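PDB 4WUT: ABC transporter substrate binding protein (Ribose), which probably binds a sugar for uptake by an ABC transporter and here holds beta-D-fucopyranose. Local coordinates for residues K134-L139 / I242-N247; V156-Y159 / S165-G168; G171-Y176 / G214-N219. All blocks are in the same frame, centred on the assembly; numbering follows the deposited sequence.

Contact 1. Residues K134-L139 / I242-N247; sequences KAAGEL and IGFDGN. With FCB (beta-D-fucopyranose), chain E.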
loop_
_atom_site.group_PDB
_atom_site.type_symbol
_atom_site.label_atom_id
_atom_site.label_comp_id
_atom_site.label_asym_id
_atom_site.label_seq_id
_atom_site.Cartn_x
_atom_site.Cartn_y
_atom_site.Cartn_z
ATOM N N LYS A 134 -5.707 5.302 -7.711
ATOM C CA LYS A 134 -5.762 6.552 -8.457
ATOM C C LYS A 134 -6.556 7.577 -7.668
ATOM O O LYS A 134 -6.096 8.708 -7.494
ATOM C CB LYS A 134 -6.370 6.335 -9.834
ATOM C CG LYS A 134 -6.595 7.622 -10.633
ATOM C CD LYS A 134 -7.276 7.336 -11.959
ATOM C CE LYS A 134 -7.744 8.625 -12.624
ATOM N NZ LYS A 134 -8.877 8.381 -13.550
ATOM N N ALA A 135 -7.736 7.179 -7.175
ATOM C CA ALA A 135 -8.570 8.091 -6.395
ATOM C C ALA A 135 -7.863 8.535 -5.121
ATOM O O ALA A 135 -7.929 9.707 -4.771
ATOM C CB ALA A 135 -9.924 7.460 -6.063
ATOM N N ALA A 136 -7.150 7.619 -4.466
ATOM C CA ALA A 136 -6.454 7.941 -3.230
ATOM C C ALA A 136 -5.290 8.914 -3.484
ATOM O O ALA A 136 -5.053 9.824 -2.691
ATOM C CB ALA A 136 -5.951 6.665 -2.557
ATOM N N GLY A 137 -4.552 8.715 -4.573
ATOM C CA GLY A 137 -3.518 9.653 -4.944
ATOM C C GLY A 137 -4.089 11.031 -5.237
ATOM O O GLY A 137 -3.480 12.046 -4.877
ATOM N N GLU A 138 -5.255 11.069 -5.879
ATOM C CA GLU A 138 -5.923 12.331 -6.145
ATOM C C GLU A 138 -6.326 13.027 -4.843
ATOM O O GLU A 138 -6.204 14.245 -4.746
ATOM C CB GLU A 138 -7.116 12.122 -7.090
ATOM C CG GLU A 138 -6.686 11.843 -8.509
ATOM C CD GLU A 138 -7.832 11.550 -9.453
ATOM O OE1 GLU A 138 -9.003 11.669 -9.031
ATOM O OE2 GLU A 138 -7.552 11.217 -10.627
ATOM N N LEU A 139 -6.792 12.279 -3.847
ATOM C CA LEU A 139 -7.162 12.916 -2.565
ATOM C C LEU A 139 -5.912 13.536 -1.928
ATOM O O LEU A 139 -5.958 14.625 -1.347
ATOM C CB LEU A 139 -7.712 11.885 -1.585
ATOM C CG LEU A 139 -9.174 11.806 -1.165
ATOM C CD1 LEU A 139 -10.139 12.674 -1.945
ATOM C CD2 LEU A 139 -9.518 10.356 -1.265
ATOM N N ILE A 242 2.517 15.123 3.279
ATOM C CA ILE A 242 1.373 14.230 3.212
ATOM C C ILE A 242 1.864 12.800 3.055
ATOM O O ILE A 242 2.727 12.558 2.234
ATOM C CB ILE A 242 0.412 14.654 2.087
ATOM C CG1 ILE A 242 -0.153 16.050 2.437
ATOM C CG2 ILE A 242 -0.694 13.631 1.894
ATOM C CD1 ILE A 242 -1.256 16.540 1.565
ATOM N N GLY A 243 1.325 11.884 3.853
ATOM C CA GLY A 243 1.745 10.498 3.781
ATOM C C GLY A 243 0.634 9.543 3.397
ATOM O O GLY A 243 -0.480 9.958 3.083
ATOM N N PHE A 244 0.994 8.259 3.370
ATOM C CA PHE A 244 0.061 7.147 3.284
ATOM C C PHE A 244 0.285 6.241 4.491
ATOM O O PHE A 244 1.414 6.091 4.980
ATOM C CB PHE A 244 0.237 6.334 1.982
ATOM C CG PHE A 244 -0.764 6.686 0.915
ATOM C CD1 PHE A 244 -0.659 7.887 0.234
ATOM C CD2 PHE A 244 -1.819 5.834 0.602
ATOM C CE1 PHE A 244 -1.570 8.230 -0.748
ATOM C CE2 PHE A 244 -2.725 6.162 -0.393
ATOM C CZ PHE A 244 -2.608 7.384 -1.052
ATOM N N ASP A 245 -0.827 5.674 4.945
ATOM C CA ASP A 245 -0.919 4.626 5.928
ATOM C C ASP A 245 -0.995 5.180 7.358
ATOM O O ASP A 245 -0.945 6.390 7.564
ATOM C CB ASP A 245 0.155 3.556 5.694
ATOM C CG ASP A 245 -0.012 2.870 4.354
ATOM O OD1 ASP A 245 -1.157 2.475 4.047
ATOM O OD2 ASP A 245 0.969 2.758 3.604
ATOM N N GLY A 246 -1.175 4.296 8.328
ATOM C CA GLY A 246 -1.722 4.715 9.597
ATOM C C GLY A 246 -1.198 4.006 10.824
ATOM O O GLY A 246 -1.954 3.770 11.761
ATOM N N ASN A 247 0.088 3.656 10.836
ATOM C CA ASN A 247 0.618 3.032 12.039
ATOM C C ASN A 247 0.888 4.060 13.135
ATOM O O ASN A 247 0.586 5.236 12.972
ATOM C CB ASN A 247 1.871 2.217 11.714
ATOM C CG ASN A 247 3.116 3.052 11.625
ATOM O OD1 ASN A 247 3.088 4.268 11.429
ATOM N ND2 ASN A 247 4.260 2.375 11.733
HETATM C C1 FCB E . 1.070 0.246 1.475
HETATM C C2 FCB E . 1.010 -0.275 0.045
HETATM C C3 FCB E . 1.520 -1.608 -0.054
HETATM C C4 FCB E . 2.936 -1.702 0.573
HETATM C C5 FCB E . 2.796 -1.100 1.999
HETATM C C6 FCB E . 4.141 -1.116 2.782
HETATM O O1 FCB E . 0.865 1.576 1.387
HETATM O O2 FCB E . -0.397 -0.276 -0.326
HETATM O O3 FCB E . 1.557 -1.932 -1.467
HETATM O O4 FCB E . 3.920 -1.006 -0.233
HETATM O O5 FCB E . 2.416 0.204 1.926
#
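Phe244 ends strand 240-244 with its ring pushed edge-on against Ala136 and Gly137 of the helix segment 134-139. Its CB sits beside the carbonyl oxygen of Ala218, the residue that follows strand 214-217. Along one side of the ring, Phe244 CD1 lies 3.7 Å from Phe216 CE1. On the other side Phe244 CE2 approaches Ala136 CB at 3.9 Å, and at the tip Phe244 CZ meets the same methyl, Ala136 CB, at 3.7 Å. The helix backbone comes next: Ala136 C lies in the plane of the ring, and Gly137 N is 4.2 Å from Phe244 CZ. The side-chain contact is apolar, and no hydrogen bond crosses between the segments.

One residue on, the chain leaves the strand and turns to the sugar. Asp245 CG lies anti to its own carbonyl carbon, a rotation (chi1 -62°) that places the carboxylate beside the sugar's O1, and Asp245 OD2 accepts a short 2.5 Å hydrogen bond from O1 of beta-D-fucopyranose. The second oxygen, OD1, is bound by Gln265, which steadies the carboxylate. Through the touch of Ala136 on Phe244, helix 133-148 packs on the face of the sheet at strand 240-244, with Ala136 also touching Val295 of strand 290-298 and Ile242 reaching Ala140, Ala143 and Met144 further along the helix.

Contact 2. Residues V156-Y159 / S165-G168; sequences VMSY and SEIG. With FCB (beta-D-fucopyranose), chain E.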
loop_
_atom_site.group_PDB
_atom_site.type_symbol
_atom_site.label_atom_id
_atom_site.label_comp_id
_atom_site.label_asym_id
_atom_site.label_seq_id
_atom_site.Cartn_x
_atom_site.Cartn_y
_atom_site.Cartn_z
ATOM N N VAL A 156 8.082 14.223 -4.634
ATOM C CA VAL A 156 7.371 12.957 -4.576
ATOM C C VAL A 156 8.346 11.858 -4.162
ATOM O O VAL A 156 9.291 11.526 -4.913
ATOM C CB VAL A 156 6.739 12.603 -5.932
ATOM C CG1 VAL A 156 6.179 11.201 -5.891
ATOM C CG2 VAL A 156 5.654 13.617 -6.253
HETATM N N MSE A 157 8.106 11.313 -2.976
HETATM C CA MSE A 157 8.872 10.201 -2.409
HETATM C C MSE A 157 8.038 8.943 -2.582
HETATM O O MSE A 157 7.023 8.723 -1.893
HETATM C CB MSE A 157 9.163 10.439 -0.915
HETATM C CG MSE A 157 9.584 11.872 -0.589
HETATM SE SE MSE A 157 11.052 12.604 -1.675
HETATM C CE MSE A 157 12.505 11.550 -1.037
ATOM N N SER A 158 8.472 8.094 -3.520
ATOM C CA SER A 158 7.771 6.861 -3.801
ATOM C C SER A 158 8.577 5.661 -3.292
ATOM O O SER A 158 9.546 5.831 -2.572
ATOM C CB SER A 158 7.472 6.761 -5.288
ATOM O OG SER A 158 6.636 5.640 -5.543
ATOM N N TYR A 159 8.097 4.466 -3.607
ATOM C CA TYR A 159 8.615 3.263 -2.979
ATOM C C TYR A 159 9.245 2.338 -4.010
ATOM O O TYR A 159 10.441 2.437 -4.269
ATOM C CB TYR A 159 7.553 2.568 -2.080
ATOM C CG TYR A 159 6.138 2.445 -2.543
ATOM C CD1 TYR A 159 5.299 3.554 -2.581
ATOM C CD2 TYR A 159 5.579 1.204 -2.816
ATOM C CE1 TYR A 159 3.985 3.450 -2.943
ATOM C CE2 TYR A 159 4.256 1.089 -3.172
ATOM C CZ TYR A 159 3.460 2.217 -3.235
ATOM O OH TYR A 159 2.141 2.114 -3.584
ATOM N N SER A 165 0.272 -1.104 -6.596
ATOM C CA SER A 165 -0.385 0.020 -5.889
ATOM C C SER A 165 0.285 1.362 -6.232
ATOM O O SER A 165 -0.366 2.415 -6.257
ATOM C CB SER A 165 -0.354 -0.217 -4.394
ATOM O OG SER A 165 0.984 -0.368 -3.944
ATOM N N GLU A 166 1.574 1.316 -6.533
ATOM C CA GLU A 166 2.363 2.518 -6.766
ATOM C C GLU A 166 1.957 3.219 -8.065
ATOM O O GLU A 166 1.934 4.442 -8.127
ATOM C CB GLU A 166 3.853 2.155 -6.834
ATOM C CG GLU A 166 4.802 3.328 -6.726
ATOM C CD GLU A 166 5.201 3.956 -8.065
ATOM O OE1 GLU A 166 4.990 3.321 -9.127
ATOM O OE2 GLU A 166 5.739 5.092 -8.053
ATOM N N ILE A 167 1.685 2.448 -9.111
ATOM C CA ILE A 167 1.346 3.017 -10.423
ATOM C C ILE A 167 0.165 3.984 -10.342
ATOM O O ILE A 167 0.246 5.136 -10.780
ATOM C CB ILE A 167 0.941 1.916 -11.406
ATOM C CG1 ILE A 167 2.090 0.933 -11.631
ATOM C CG2 ILE A 167 0.479 2.531 -12.731
ATOM C CD1 ILE A 167 1.675 -0.315 -12.415
ATOM N N GLY A 168 -0.943 3.498 -9.786
ATOM C CA GLY A 168 -2.144 4.292 -9.687
ATOM C C GLY A 168 -2.005 5.394 -8.661
ATOM O O GLY A 168 -2.458 6.504 -8.879
HETATM C C1 FCB E . 1.070 0.246 1.475
HETATM C C2 FCB E . 1.010 -0.275 0.045
HETATM C C3 FCB E . 1.520 -1.608 -0.054
HETATM C C4 FCB E . 2.936 -1.702 0.573
HETATM C C5 FCB E . 2.796 -1.100 1.999
HETATM C C6 FCB E . 4.141 -1.116 2.782
HETATM O O1 FCB E . 0.865 1.576 1.387
HETATM O O2 FCB E . -0.397 -0.276 -0.326
HETATM O O3 FCB E . 1.557 -1.932 -1.467
HETATM O O4 FCB E . 3.920 -1.006 -0.233
HETATM O O5 FCB E . 2.416 0.204 1.926
#
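The methylenes of Glu166 lie over one face of the Tyr159 ring where strand 153-158 hands over to helix 164-180. Tyr159 CG stands between its backbone N and carbonyl carbon (chi1 42°), a turn that lays the ring beside the first residues of the helix. Glu166 CG, by contrast, is anti to its backbone N, and the chain then bends sharply at chi2 (-91°). The bend lets the methylenes pass over the tyrosine while the carboxylate moves off toward Ser158. Glu166 CG makes a CH-pi contact 4.0 Å from the centroid of the Tyr159 ring, and Glu166 CB comes to 3.6 Å from Tyr159 CZ near the phenol end. Ring and carboxylate planes stand 84° apart.

The carboxylate is held at both oxygens. Ser158 OG donates to Glu166 OE2 over 2.7 Å, meeting the anti side of that oxygen slightly out of the carboxylate plane; Glu166 OE1 is taken by the backbone N of Gly162 in the intervening loop.

At the edge of the tyrosine lies Ser165 OG, in the ring plane, and Tyr159 OH and Ser165 OG are hydrogen-bonded at 2.8 Å. Ser165 OG is also 3.0 Å from O3 of beta-D-fucopyranose, and Tyr159 CE2 lies 3.6 Å from the sugar's O4.

Ser165 OG thus lies between the phenol hydroxyl and O3 of the sugar, and Tyr159 OH probably helps to position it there. The buried Glu166, gripped by Ser158 and Gly162, backs the face of the tyrosine ring. With two donors on its oxygens, that carboxylate is probably kept ionised despite its burial.

Contact 3. Residues G171-Y176 / G214-N219; sequences GGFTDY and GIFGAN. With FCB (beta-D-fucopyranose), chain E.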
loop_
_atom_site.group_PDB
_atom_site.type_symbol
_atom_site.label_atom_id
_atom_site.label_comp_id
_atom_site.label_asym_id
_atom_site.label_seq_id
_atom_site.Cartn_x
_atom_site.Cartn_y
_atom_site.Cartn_z
ATOM N N GLY A 171 0.738 7.907 -9.903
ATOM C CA GLY A 171 0.204 8.509 -11.108
ATOM C C GLY A 171 -1.024 9.377 -10.858
ATOM O O GLY A 171 -1.169 10.442 -11.467
ATOM N N GLY A 172 -1.939 8.913 -10.007
ATOM C CA GLY A 172 -3.111 9.698 -9.667
ATOM C C GLY A 172 -2.694 11.028 -9.050
ATOM O O GLY A 172 -3.219 12.092 -9.401
ATOM N N PHE A 173 -1.755 10.963 -8.115
ATOM C CA PHE A 173 -1.227 12.155 -7.462
ATOM C C PHE A 173 -0.616 13.095 -8.493
ATOM O O PHE A 173 -0.966 14.272 -8.575
ATOM C CB PHE A 173 -0.168 11.758 -6.418
ATOM C CG PHE A 173 0.408 12.933 -5.636
ATOM C CD1 PHE A 173 -0.189 13.376 -4.461
ATOM C CD2 PHE A 173 1.553 13.587 -6.077
ATOM C CE1 PHE A 173 0.340 14.429 -3.751
ATOM C CE2 PHE A 173 2.054 14.667 -5.374
ATOM C CZ PHE A 173 1.460 15.074 -4.206
ATOM N N THR A 174 0.314 12.568 -9.278
ATOM C CA THR A 174 1.070 13.366 -10.202
ATOM C C THR A 174 0.177 14.011 -11.259
ATOM O O THR A 174 0.334 15.177 -11.573
ATOM C CB THR A 174 2.181 12.502 -10.855
ATOM O OG1 THR A 174 3.042 11.995 -9.824
ATOM C CG2 THR A 174 2.981 13.316 -11.834
ATOM N N ASP A 175 -0.754 13.242 -11.802
ATOM C CA ASP A 175 -1.626 13.759 -12.850
ATOM C C ASP A 175 -2.517 14.864 -12.307
ATOM O O ASP A 175 -2.808 15.853 -13.006
ATOM C CB ASP A 175 -2.492 12.640 -13.436
ATOM C CG ASP A 175 -1.689 11.625 -14.241
ATOM O OD1 ASP A 175 -0.493 11.860 -14.499
ATOM O OD2 ASP A 175 -2.271 10.587 -14.616
ATOM N N TYR A 176 -2.963 14.698 -11.064
ATOM C CA TYR A 176 -3.842 15.710 -10.445
ATOM C C TYR A 176 -3.078 16.999 -10.203
ATOM O O TYR A 176 -3.577 18.078 -10.470
ATOM C CB TYR A 176 -4.476 15.208 -9.132
ATOM C CG TYR A 176 -5.553 16.143 -8.591
ATOM C CD1 TYR A 176 -5.213 17.246 -7.832
ATOM C CD2 TYR A 176 -6.890 15.904 -8.848
ATOM C CE1 TYR A 176 -6.188 18.117 -7.367
ATOM C CE2 TYR A 176 -7.861 16.754 -8.403
ATOM C CZ TYR A 176 -7.506 17.844 -7.648
ATOM O OH TYR A 176 -8.494 18.672 -7.186
ATOM N N GLY A 214 6.253 21.509 -0.261
ATOM C CA GLY A 214 5.522 20.336 0.176
ATOM C C GLY A 214 6.187 19.054 -0.274
ATOM O O GLY A 214 7.073 19.076 -1.127
ATOM N N ILE A 215 5.748 17.941 0.301
ATOM C CA ILE A 215 6.399 16.648 0.074
ATOM C C ILE A 215 5.397 15.532 0.375
ATOM O O ILE A 215 4.658 15.572 1.375
ATOM C CB ILE A 215 7.724 16.525 0.897
ATOM C CG1 ILE A 215 8.475 15.230 0.559
ATOM C CG2 ILE A 215 7.455 16.649 2.395
ATOM C CD1 ILE A 215 9.908 15.254 1.071
ATOM N N PHE A 216 5.344 14.575 -0.549
ATOM C CA PHE A 216 4.434 13.436 -0.521
ATOM C C PHE A 216 5.210 12.137 -0.355
ATOM O O PHE A 216 6.153 11.890 -1.085
ATOM C CB PHE A 216 3.638 13.437 -1.837
ATOM C CG PHE A 216 2.740 12.252 -2.044
ATOM C CD1 PHE A 216 1.827 11.872 -1.077
ATOM C CD2 PHE A 216 2.766 11.539 -3.241
ATOM C CE1 PHE A 216 0.967 10.810 -1.277
ATOM C CE2 PHE A 216 1.923 10.473 -3.425
ATOM C CZ PHE A 216 1.043 10.100 -2.447
ATOM N N GLY A 217 4.834 11.351 0.647
ATOM C CA GLY A 217 5.420 10.049 0.919
ATOM C C GLY A 217 4.395 8.962 0.662
ATOM O O GLY A 217 3.402 8.877 1.385
ATOM N N ALA A 218 4.615 8.115 -0.342
ATOM C CA ALA A 218 3.500 7.379 -0.915
ATOM C C ALA A 218 3.155 6.032 -0.302
ATOM O O ALA A 218 2.226 5.366 -0.753
ATOM C CB ALA A 218 3.704 7.241 -2.426
ATOM N N ASN A 219 3.913 5.588 0.692
ATOM C CA ASN A 219 3.528 4.426 1.474
ATOM C C ASN A 219 4.112 4.492 2.886
ATOM O O ASN A 219 4.845 5.427 3.233
ATOM C CB ASN A 219 3.877 3.100 0.773
ATOM C CG ASN A 219 5.337 2.692 0.913
ATOM O OD1 ASN A 219 6.224 3.485 1.232
ATOM N ND2 ASN A 219 5.596 1.423 0.641
HETATM C C1 FCB E . 1.070 0.246 1.475
HETATM C C2 FCB E . 1.010 -0.275 0.045
HETATM C C3 FCB E . 1.520 -1.608 -0.054
HETATM C C4 FCB E . 2.936 -1.702 0.573
HETATM C C5 FCB E . 2.796 -1.100 1.999
HETATM C C6 FCB E . 4.141 -1.116 2.782
HETATM O O1 FCB E . 0.865 1.576 1.387
HETATM O O2 FCB E . -0.397 -0.276 -0.326
HETATM O O3 FCB E . 1.557 -1.932 -1.467
HETATM O O4 FCB E . 3.920 -1.006 -0.233
HETATM O O5 FCB E . 2.416 0.204 1.926
#
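Phe173 of helix 164-180 and Phe216 of strand 214-217 meet as an offset stack, with ring centroids 4.0 Å apart and planes only 10° from parallel; Phe216 CD2 sits over the centre of the Phe173 ring. Both rings swing out with CG anti to the backbone N (chi1 -178° in Phe173), one from the helix and one from the sheet. The apolar contact continues beyond the rings, where Phe173 CZ packs on Phe216 CB at 3.6 Å. The other face of Phe216 carries Ala218 CA.

Polar interactions gather at the end of the strand. Asn219 ND2 donates to O4 of beta-D-fucopyranose over 3.1 Å and is also hydrogen-bonded with Ser193 OG. Asn219 is the N-cap of helix 220-232, its side chain capping a backbone N there, and its OD1 also bonds Thr222 OG1, so one side chain serves both helix end and ligand.

Around the stack, Ala140 of helix 133-148 touches both phenylalanines, and Ile154 and Val156 of strand 153-158 also touch Phe173. The pair joins helix 164-180 to strand 214-217, with helix 133-148 alongside.

Overall arrangement
After the strands and helices from 25 to 130, the chain enters helix 133-148, which opens contact 1. It then runs through strand 153-158 into helix 164-180, closing contact 2 across five residues, the last of them already in the helix, in a beta-alpha-beta unit. The same helix starts contact 3, which closes when strand 214-217 arrives. Strand 240-244 finally closes contact 1, so that contacts 2 and 3 lie in series inside its long loop. Strands 153-158, 214-217 and 240-244 are successive neighbours in one sheet and carry helices 133-148 and 164-180 on a common face. The strand ends converge on the sugar in the manner of a type I periplasmic binding protein lobe.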